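Local coordinates for protein arabinosyltransferase C (Mycobacterium tuberculosis, PDB 3PTY) that probably polymerises arabinose into the arabinan of arabinogalactan, here represented by its extracellular, lectin-like C-terminal carbohydrate-binding domain, at residues Gly32-Val37 with Leu271-Gln276; Val37-Asp42 with Arg251-Val256; Ala324-Ser329 with Trp339-Arg344. All blocks are in the same frame, centred on the assembly; numbering follows the deposited sequence.

Interaction 1: Gly32-Val37 with Leu271-Gln276; sequences GLAEDV and LAFPCQ. With AFO (octyl alpha-D-arabinofuranoside), chain B.
Leu33 CB lies over one face of the Phe273 ring, 4.3 Å from the ring centroid and displaced toward the rim, a CH-pi contact. The branch beyond it bears on the far end of the ring: Leu33 CD2 comes to 3.6 Å from Phe273 CZ. With CG anti to the backbone N (chi1 -169°), the branch is carried along to CZ. Ala34 CB continues the apolar patch at 4.0 Å from Phe273 CD2, and Gln276 OE1 packs against the same methyl at 3.5 Å. One backbone bond ties the same place together, from Leu33 N to Ala272 O at 2.9 Å, nearly straight at hydrogen and directed almost along the C=O axis. The carbonyl thus reaches the first residue of the 3-10 turn 33-35, while Phe273 opens a type I beta turn ending at Gln276. Two irregular connections of the C-terminal domain are joined here, one leading from helix 18-28 into strand 37-40, the other from helix 267-270 into strand 277-278. Gly32, at positive phi, brings its backbone against Ala272 O and the Pro274 ring. Further out, the disulfide between Cys275 and Cys31 fixes the two connections covalently, and Gln276 NE2 is held by Gln254 OE1 and Gly258 O. Leu268 of the second subunit packs on both Leu33 and Phe273, extending the apolar cluster across the dimer. On the other side of the 271-276 segment, Leu271 CD2 makes a van der Waals approach, 3.7 Å, to O3 of the bound octyl arabinofuranoside; the ligand is hydrogen-bonded to Trp267 O and to Asn22 ND2 of the second subunit.

Interaction 2: Val37-Asp42 with Arg251-Val256; sequences VLVELD and RTLQNV
Leu38 and Val39 pair antiparallel with Thr252 and Arg251: Val39 and Arg251 exchange both backbone bonds (Val39 N to Arg251 O 2.7 Å, Arg251 N to Val39 O 3.1 Å), Leu38 faces Thr252 as a non-hydrogen-bonded pair, and Leu253 N donates to Val37 O at 2.8 Å. That last bond already belongs to the first residue of helix 253-257, so the edge strand of the mixed sheet passes into a helix without leaving its neighbour. Thr252 makes the change of direction as the N-cap. Its OG1 stands between the backbone N and the carbonyl carbon (chi1 65°), a rotation that turns the oxygen to the helix start, where it accepts from Asn255 N, and leaves CG2 to meet Leu38 CD2. On the face carrying Val39 and Arg251 the packing is aliphatic. Val39 CG2 fits against Leu253 at 3.9 Å from its CB, and Val37 and Leu253 run side by side, pointing the same way. Leu41 and Val256 reach toward each other tip to tip, CD1 to CG1 at 3.8 Å. The Arg251 chain bends at chi3 (63°) and grips Asn255 OD1 side-on, in the guanidinium plane, through NE at 2.7 Å and NH2 at 2.6 Å. Val256 CG2 sits over the centre of one face of that guanidinium, while Leu41 CD1 approaches it obliquely. Both bonds are bent, as sharing one oxygen requires, yet together they should restrict the rotation of the guanidinium; the flat face takes the methyl, while the N-H edge is spent on Asn255 in the first turn of the helix.

Interaction 3: Ala324-Ser329 with Trp339-Arg344; sequences ATTVAS and WGALQR
The beta hairpin of strands 322-331 and 341-347 contains this contact, with the short segments 324-329 and 341-344 crossing at 130° between their N-to-C directions. Thr325 and Arg344 form a hydrogen-bonded pair, Thr325 N to Arg344 O at 2.9 Å and Arg344 N to Thr325 O at 2.8 Å. In the next, non-hydrogen-bonded pair the side chains take over: Gln343 NE2 donates to Thr326 OG1 at 3.0 Å, with the hydroxyl in the amide plane and the bond nearly straight (168°). The other end of that amide, OE1, accepts from Arg292 in the neighbouring strand. On the opposite face Val327 CG2 meets Leu342 CD2 at 3.7 Å. Toward the turn, Val327 N donates directly to Leu342 O at 2.9 Å, but a water bridges Leu342 N and Val327 O, accepting from the first, donating to the second and bonding Ser329 OG. Trp339 NE1 donates to the same hydroxyl at 2.8 Å; OG lies near the indole plane, at the ring edge. Trp339 reaches it with CG between its backbone N and carbonyl carbon (chi1 70°). The serine hydroxyl therefore joins water and indole, and these polar links hold the hairpin together where its strands diverge.

Along the chain, interaction 2 lies within the long loop that interaction 1 closes, and interaction 3 follows both as a local hairpin. Their centres are 10 to 14 Å apart, on one side of the chain's centre. Val37 belongs to both interactions 1 and 2, and strand 37-40 sits in the mixed sheet between strands 251-252 and 322-331, so interactions 2 and 3 share that sheet. Glu40 N to Ala328 O, 2.8 Å, is a probable hydrogen bond between them. Trp339 packs on both Val37 and Phe273, while Gln254 is probably hydrogen-bonded to Ala34 O and Gln276 NE2 of interaction 1. Side-chain packing thus connects the sheet to the second subunit and arabinofuranoside beside interaction 1.

Interaction 1: Gly32-Val37 with Leu271-Gln276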
loop_
_atom_site.group_PDB
_atom_site.type_symbol
_atom_site.label_atom_id
_atom_site.label_comp_id
_atom_site.label_asym_id
_atom_site.label_seq_id
_atom_site.Cartn_x
_atom_site.Cartn_y
_atom_site.Cartn_z
ATOM N N GLY A 32 -9.274 18.213 1.892
ATOM C CA GLY A 32 -7.937 17.742 1.590
ATOM C C GLY A 32 -7.742 17.391 0.129
ATOM O O GLY A 32 -8.094 18.159 -0.764
ATOM N N LEU A 33 -7.176 16.218 -0.112
ATOM C CA LEU A 33 -6.836 15.791 -1.462
ATOM C C LEU A 33 -8.072 15.480 -2.317
ATOM O O LEU A 33 -7.990 15.432 -3.541
ATOM C CB LEU A 33 -5.920 14.566 -1.383
ATOM C CG LEU A 33 -5.231 14.079 -2.654
ATOM C CD1 LEU A 33 -4.407 15.197 -3.281
ATOM C CD2 LEU A 33 -4.362 12.883 -2.317
ATOM N N ALA A 34 -9.221 15.273 -1.677
ATOM C CA ALA A 34 -10.438 14.913 -2.410
ATOM C C ALA A 34 -10.880 16.017 -3.375
ATOM O O ALA A 34 -11.631 15.770 -4.318
ATOM C CB ALA A 34 -11.576 14.567 -1.437
ATOM N N GLU A 35 -10.429 17.240 -3.130
ATOM C CA GLU A 35 -10.782 18.353 -4.003
ATOM C C GLU A 35 -9.831 18.448 -5.198
ATOM O O GLU A 35 -10.126 19.129 -6.176
ATOM C CB GLU A 35 -10.763 19.670 -3.213
ATOM C CG GLU A 35 -11.760 19.705 -2.059
ATOM C CD GLU A 35 -11.642 20.958 -1.198
ATOM O OE1 GLU A 35 -12.239 20.972 -0.099
ATOM O OE2 GLU A 35 -10.961 21.922 -1.615
ATOM N N ASP A 36 -8.689 17.772 -5.116
ATOM C CA ASP A 36 -7.666 17.882 -6.164
ATOM C C ASP A 36 -7.589 16.666 -7.086
ATOM O O ASP A 36 -7.059 16.757 -8.193
ATOM C CB ASP A 36 -6.292 18.152 -5.551
ATOM C CG ASP A 36 -6.166 19.572 -5.005
ATOM O OD1 ASP A 36 -7.180 20.128 -4.536
ATOM O OD2 ASP A 36 -5.055 20.134 -5.045
ATOM N N VAL A 37 -8.089 15.522 -6.627
ATOM C CA VAL A 37 -8.173 14.347 -7.497
ATOM C C VAL A 37 -9.410 14.491 -8.375
ATOM O O VAL A 37 -10.518 14.673 -7.872
ATOM C CB VAL A 37 -8.232 13.023 -6.687
ATOM C CG1 VAL A 37 -8.437 11.821 -7.614
ATOM C CG2 VAL A 37 -6.956 12.838 -5.875
ATOM N N LEU A 271 -5.519 10.207 6.161
ATOM C CA LEU A 271 -5.163 11.518 6.708
ATOM C C LEU A 271 -5.392 12.605 5.657
ATOM O O LEU A 271 -5.785 13.724 5.974
ATOM C CB LEU A 271 -3.696 11.531 7.152
ATOM C CG LEU A 271 -3.306 10.605 8.313
ATOM C CD1 LEU A 271 -1.801 10.695 8.580
ATOM C CD2 LEU A 271 -4.082 10.957 9.560
ATOM N N ALA A 272 -5.151 12.249 4.400
ATOM C CA ALA A 272 -5.283 13.175 3.283
ATOM C C ALA A 272 -6.717 13.291 2.766
ATOM O O ALA A 272 -7.006 14.144 1.924
ATOM C CB ALA A 272 -4.348 12.750 2.146
ATOM N N PHE A 273 -7.608 12.436 3.267
ATOM C CA PHE A 273 -8.999 12.411 2.808
ATOM C C PHE A 273 -9.935 12.546 4.005
ATOM O O PHE A 273 -10.697 11.629 4.310
ATOM C CB PHE A 273 -9.293 11.106 2.053
ATOM C CG PHE A 273 -8.563 10.988 0.739
ATOM C CD1 PHE A 273 -7.339 10.342 0.666
ATOM C CD2 PHE A 273 -9.096 11.538 -0.415
ATOM C CE1 PHE A 273 -6.661 10.241 -0.548
ATOM C CE2 PHE A 273 -8.426 11.450 -1.623
ATOM C CZ PHE A 273 -7.206 10.793 -1.690
ATOM N N PRO A 274 -9.879 13.698 4.686
ATOM C CA PRO A 274 -10.577 13.885 5.962
ATOM C C PRO A 274 -12.099 13.804 5.837
ATOM O O PRO A 274 -12.756 13.503 6.830
ATOM C CB PRO A 274 -10.155 15.302 6.374
ATOM C CG PRO A 274 -9.861 15.980 5.062
ATOM C CD PRO A 274 -9.133 14.909 4.300
ATOM N N CYS A 275 -12.652 14.066 4.653
ATOM C CA CYS A 275 -14.109 14.081 4.493
ATOM C C CYS A 275 -14.687 12.732 4.067
ATOM O O CYS A 275 -15.904 12.565 4.029
ATOM C CB CYS A 275 -14.553 15.163 3.498
ATOM S SG CYS A 275 -14.128 16.878 3.955
ATOM N N GLN A 276 -13.827 11.775 3.726
ATOM C CA GLN A 276 -14.311 10.447 3.344
ATOM C C GLN A 276 -14.595 9.595 4.573
ATOM O O GLN A 276 -13.850 9.636 5.543
ATOM C CB GLN A 276 -13.313 9.726 2.434
ATOM C CG GLN A 276 -13.523 10.033 0.964
ATOM C CD GLN A 276 -13.387 11.507 0.679
ATOM O OE1 GLN A 276 -12.321 12.085 0.869
ATOM N NE2 GLN A 276 -14.471 12.129 0.231
HETATM C C1 AFO B . -8.597 8.034 10.424
HETATM O O1 AFO B . -8.231 8.321 11.776
HETATM C C2 AFO B . -7.641 8.821 9.534
HETATM O O2 AFO B . -7.113 8.020 8.468
HETATM C C3 AFO B . -8.437 9.995 9.002
HETATM O O3 AFO B . -7.806 11.195 9.436
HETATM C C4 AFO B . -9.806 9.883 9.656
HETATM O O4 AFO B . -9.908 8.545 10.165
HETATM C C5 AFO B . -10.957 10.209 8.708
HETATM O O5 AFO B . -12.125 10.548 9.472
HETATM C "C1'" AFO B . -9.091 7.731 12.746
HETATM C "C2'" AFO B . -8.752 8.356 14.094
HETATM C "C3'" AFO B . -9.190 7.485 15.269
HETATM C "C4'" AFO B . -9.048 8.279 16.562
HETATM C "C5'" AFO B . -8.037 9.411 16.411
HETATM C "C6'" AFO B . -6.590 8.924 16.435
HETATM C "C7'" AFO B . -5.632 10.049 16.055
HETATM C "C8'" AFO B . -4.190 9.606 16.168
#

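Interaction 2: Val37-Asp42 with Arg251-Val256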
loop_
_atom_site.group_PDB
_atom_site.type_symbol
_atom_site.label_atom_id
_atom_site.label_comp_id
_atom_site.label_asym_id
_atom_site.label_seq_id
_atom_site.Cartn_x
_atom_site.Cartn_y
_atom_site.Cartn_z
ATOM N N VAL A 37 -8.089 15.522 -6.627
ATOM C CA VAL A 37 -8.173 14.347 -7.497
ATOM C C VAL A 37 -9.410 14.491 -8.375
ATOM O O VAL A 37 -10.518 14.673 -7.872
ATOM C CB VAL A 37 -8.232 13.023 -6.687
ATOM C CG1 VAL A 37 -8.437 11.821 -7.614
ATOM C CG2 VAL A 37 -6.956 12.838 -5.875
ATOM N N LEU A 38 -9.216 14.442 -9.689
ATOM C CA LEU A 38 -10.317 14.543 -10.638
ATOM C C LEU A 38 -10.634 13.160 -11.195
ATOM O O LEU A 38 -9.751 12.477 -11.707
ATOM C CB LEU A 38 -9.954 15.508 -11.774
ATOM C CG LEU A 38 -9.643 16.944 -11.336
ATOM C CD1 LEU A 38 -9.460 17.868 -12.540
ATOM C CD2 LEU A 38 -10.750 17.455 -10.442
ATOM N N VAL A 39 -11.895 12.756 -11.103
ATOM C CA VAL A 39 -12.273 11.375 -11.385
ATOM C C VAL A 39 -13.084 11.294 -12.669
ATOM O O VAL A 39 -14.011 12.076 -12.874
ATOM C CB VAL A 39 -13.110 10.794 -10.233
ATOM C CG1 VAL A 39 -13.609 9.394 -10.579
ATOM C CG2 VAL A 39 -12.292 10.787 -8.939
ATOM N N GLU A 40 -12.731 10.336 -13.519
ATOM C CA GLU A 40 -13.394 10.141 -14.798
ATOM C C GLU A 40 -14.168 8.831 -14.765
ATOM O O GLU A 40 -13.646 7.785 -15.147
ATOM C CB GLU A 40 -12.350 10.112 -15.924
ATOM C CG GLU A 40 -12.926 9.827 -17.293
ATOM C CD GLU A 40 -11.857 9.657 -18.368
ATOM O OE1 GLU A 40 -10.705 9.288 -18.039
ATOM O OE2 GLU A 40 -12.189 9.885 -19.549
ATOM N N LEU A 41 -15.411 8.886 -14.293
ATOM C CA LEU A 41 -16.221 7.680 -14.126
ATOM C C LEU A 41 -16.655 7.060 -15.451
ATOM O O LEU A 41 -16.868 5.850 -15.539
ATOM C CB LEU A 41 -17.475 7.983 -13.303
ATOM C CG LEU A 41 -17.291 8.148 -11.794
ATOM C CD1 LEU A 41 -18.647 8.358 -11.135
ATOM C CD2 LEU A 41 -16.602 6.925 -11.223
ATOM N N ASP A 42 -16.798 7.889 -16.475
ATOM C CA ASP A 42 -17.299 7.406 -17.759
ATOM C C ASP A 42 -16.349 7.804 -18.878
ATOM O O ASP A 42 -16.575 8.786 -19.570
ATOM C CB ASP A 42 -18.692 7.972 -18.033
ATOM C CG ASP A 42 -19.339 7.352 -19.259
ATOM O OD1 ASP A 42 -18.709 6.477 -19.894
ATOM O OD2 ASP A 42 -20.476 7.740 -19.588
ATOM N N ARG A 251 -15.115 14.939 -12.482
ATOM C CA ARG A 251 -15.684 15.607 -11.306
ATOM C C ARG A 251 -14.682 15.364 -10.189
ATOM O O ARG A 251 -13.915 14.408 -10.255
ATOM C CB ARG A 251 -17.026 14.980 -10.920
ATOM C CG ARG A 251 -18.140 15.160 -11.956
ATOM C CD ARG A 251 -19.175 14.030 -11.858
ATOM N NE ARG A 251 -19.862 14.010 -10.566
ATOM C CZ ARG A 251 -20.536 12.966 -10.085
ATOM N NH1 ARG A 251 -20.619 11.840 -10.780
ATOM N NH2 ARG A 251 -21.130 13.046 -8.901
ATOM N N THR A 252 -14.664 16.209 -9.167
ATOM C CA THR A 252 -13.720 15.986 -8.074
ATOM C C THR A 252 -14.064 14.692 -7.350
ATOM O O THR A 252 -15.221 14.275 -7.314
ATOM C CB THR A 252 -13.749 17.118 -7.047
ATOM O OG1 THR A 252 -15.029 17.126 -6.410
ATOM C CG2 THR A 252 -13.485 18.478 -7.716
ATOM N N LEU A 253 -13.057 14.056 -6.765
ATOM C CA LEU A 253 -13.294 12.852 -5.981
ATOM C C LEU A 253 -14.295 13.147 -4.857
ATOM O O LEU A 253 -15.144 12.314 -4.532
ATOM C CB LEU A 253 -11.975 12.326 -5.417
ATOM C CG LEU A 253 -11.980 11.005 -4.646
ATOM C CD1 LEU A 253 -10.622 10.289 -4.776
ATOM C CD2 LEU A 253 -12.343 11.230 -3.182
ATOM N N GLN A 254 -14.210 14.342 -4.277
ATOM C CA GLN A 254 -15.155 14.726 -3.226
ATOM C C GLN A 254 -16.590 14.692 -3.745
ATOM O O GLN A 254 -17.503 14.230 -3.062
ATOM C CB GLN A 254 -14.834 16.117 -2.677
ATOM C CG GLN A 254 -15.745 16.538 -1.521
ATOM C CD GLN A 254 -15.656 15.576 -0.357
ATOM O OE1 GLN A 254 -14.591 15.037 -0.073
ATOM N NE2 GLN A 254 -16.778 15.350 0.322
ATOM N N ASN A 255 -16.789 15.192 -4.957
ATOM C CA ASN A 255 -18.123 15.199 -5.548
ATOM C C ASN A 255 -18.586 13.800 -5.935
ATOM O O ASN A 255 -19.771 13.487 -5.854
ATOM C CB ASN A 255 -18.166 16.126 -6.768
ATOM C CG ASN A 255 -19.534 16.154 -7.431
ATOM O OD1 ASN A 255 -19.911 15.227 -8.153
ATOM N ND2 ASN A 255 -20.283 17.225 -7.196
ATOM N N VAL A 256 -17.646 12.957 -6.360
ATOM C CA VAL A 256 -17.985 11.613 -6.801
ATOM C C VAL A 256 -18.222 10.668 -5.626
ATOM O O VAL A 256 -19.213 9.940 -5.593
ATOM C CB VAL A 256 -16.868 11.029 -7.701
ATOM C CG1 VAL A 256 -17.034 9.523 -7.843
ATOM C CG2 VAL A 256 -16.896 11.702 -9.060
#

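Interaction 3: Ala324-Ser329 with Trp339-Arg344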
loop_
_atom_site.group_PDB
_atom_site.type_symbol
_atom_site.label_atom_id
_atom_site.label_comp_id
_atom_site.label_asym_id
_atom_site.label_seq_id
_atom_site.Cartn_x
_atom_site.Cartn_y
_atom_site.Cartn_z
ATOM N N ALA A 324 -13.195 -5.109 -7.141
ATOM C CA ALA A 324 -12.614 -3.772 -7.118
ATOM C C ALA A 324 -12.233 -3.329 -8.524
ATOM O O ALA A 324 -11.433 -3.986 -9.190
ATOM C CB ALA A 324 -11.396 -3.742 -6.210
ATOM N N THR A 325 -12.803 -2.213 -8.967
ATOM C CA THR A 325 -12.503 -1.673 -10.291
ATOM C C THR A 325 -11.891 -0.280 -10.193
ATOM O O THR A 325 -12.553 0.666 -9.778
ATOM C CB THR A 325 -13.777 -1.572 -11.144
ATOM O OG1 THR A 325 -14.425 -2.846 -11.177
ATOM C CG2 THR A 325 -13.438 -1.138 -12.561
ATOM N N THR A 326 -10.625 -0.153 -10.573
ATOM C CA THR A 326 -9.975 1.149 -10.575
ATOM C C THR A 326 -10.670 2.073 -11.568
ATOM O O THR A 326 -10.901 1.705 -12.715
ATOM C CB THR A 326 -8.487 1.021 -10.927
ATOM O OG1 THR A 326 -7.855 0.169 -9.966
ATOM C CG2 THR A 326 -7.801 2.385 -10.913
ATOM N N VAL A 327 -11.022 3.273 -11.125
ATOM C CA VAL A 327 -11.619 4.239 -12.033
ATOM C C VAL A 327 -10.544 5.228 -12.471
ATOM O O VAL A 327 -9.588 5.491 -11.736
ATOM C CB VAL A 327 -12.803 4.978 -11.387
ATOM C CG1 VAL A 327 -13.887 3.979 -10.970
ATOM C CG2 VAL A 327 -12.336 5.773 -10.188
ATOM N N ALA A 328 -10.677 5.758 -13.678
ATOM C CA ALA A 328 -9.667 6.678 -14.184
ATOM C C ALA A 328 -9.667 7.942 -13.331
ATOM O O ALA A 328 -10.723 8.473 -13.006
ATOM C CB ALA A 328 -9.946 7.014 -15.644
ATOM N N SER A 329 -8.490 8.429 -12.958
ATOM C CA SER A 329 -8.421 9.675 -12.205
ATOM C C SER A 329 -7.116 10.416 -12.480
ATOM O O SER A 329 -6.141 9.817 -12.936
ATOM C CB SER A 329 -8.561 9.403 -10.703
ATOM O OG SER A 329 -7.396 8.762 -10.210
ATOM N N TRP A 339 -0.749 9.614 -8.566
ATOM C CA TRP A 339 -1.022 9.987 -7.175
ATOM C C TRP A 339 -1.382 8.790 -6.299
ATOM O O TRP A 339 -1.176 8.818 -5.082
ATOM C CB TRP A 339 -2.148 11.027 -7.098
ATOM C CG TRP A 339 -3.497 10.473 -7.464
ATOM C CD1 TRP A 339 -4.071 10.453 -8.710
ATOM C CD2 TRP A 339 -4.437 9.849 -6.579
ATOM N NE1 TRP A 339 -5.303 9.853 -8.650
ATOM C CE2 TRP A 339 -5.553 9.474 -7.357
ATOM C CE3 TRP A 339 -4.438 9.566 -5.209
ATOM C CZ2 TRP A 339 -6.659 8.833 -6.806
ATOM C CZ3 TRP A 339 -5.547 8.924 -4.663
ATOM C CH2 TRP A 339 -6.638 8.571 -5.459
ATOM N N GLY A 340 -1.931 7.756 -6.928
ATOM C CA GLY A 340 -2.572 6.652 -6.222
ATOM C C GLY A 340 -3.768 6.232 -7.054
ATOM O O GLY A 340 -3.826 6.553 -8.241
ATOM N N ALA A 341 -4.729 5.540 -6.453
ATOM C CA ALA A 341 -5.854 5.013 -7.217
ATOM C C ALA A 341 -7.154 5.078 -6.432
ATOM O O ALA A 341 -7.176 4.832 -5.228
ATOM C CB ALA A 341 -5.579 3.562 -7.638
ATOM N N LEU A 342 -8.233 5.417 -7.123
ATOM C CA LEU A 342 -9.572 5.266 -6.569
ATOM C C LEU A 342 -10.191 4.050 -7.240
ATOM O O LEU A 342 -10.120 3.922 -8.458
ATOM C CB LEU A 342 -10.416 6.503 -6.879
ATOM C CG LEU A 342 -11.897 6.408 -6.496
ATOM C CD1 LEU A 342 -12.039 6.237 -4.993
ATOM C CD2 LEU A 342 -12.665 7.643 -6.972
ATOM N N GLN A 343 -10.783 3.157 -6.451
ATOM C CA GLN A 343 -11.477 1.993 -6.994
ATOM C C GLN A 343 -12.926 1.971 -6.543
ATOM O O GLN A 343 -13.222 2.281 -5.392
ATOM C CB GLN A 343 -10.824 0.709 -6.502
ATOM C CG GLN A 343 -9.347 0.589 -6.833
ATOM C CD GLN A 343 -8.838 -0.789 -6.520
ATOM O OE1 GLN A 343 -8.979 -1.270 -5.394
ATOM N NE2 GLN A 343 -8.259 -1.447 -7.516
ATOM N N ARG A 344 -13.822 1.588 -7.445
ATOM C CA ARG A 344 -15.216 1.374 -7.080
ATOM C C ARG A 344 -15.392 -0.084 -6.694
ATOM O O ARG A 344 -14.883 -0.973 -7.377
ATOM C CB ARG A 344 -16.135 1.714 -8.252
ATOM C CG ARG A 344 -17.614 1.691 -7.883
ATOM C CD ARG A 344 -18.423 2.586 -8.810
ATOM N NE ARG A 344 -19.544 3.209 -8.109
ATOM C CZ ARG A 344 -20.250 4.226 -8.592
ATOM N NH1 ARG A 344 -19.951 4.737 -9.780
ATOM N NH2 ARG A 344 -21.250 4.739 -7.885
HETATM O O HOH W 1 -16.266 -2.813 -9.287
HETATM O O HOH W 2 -7.658 6.129 -9.982
#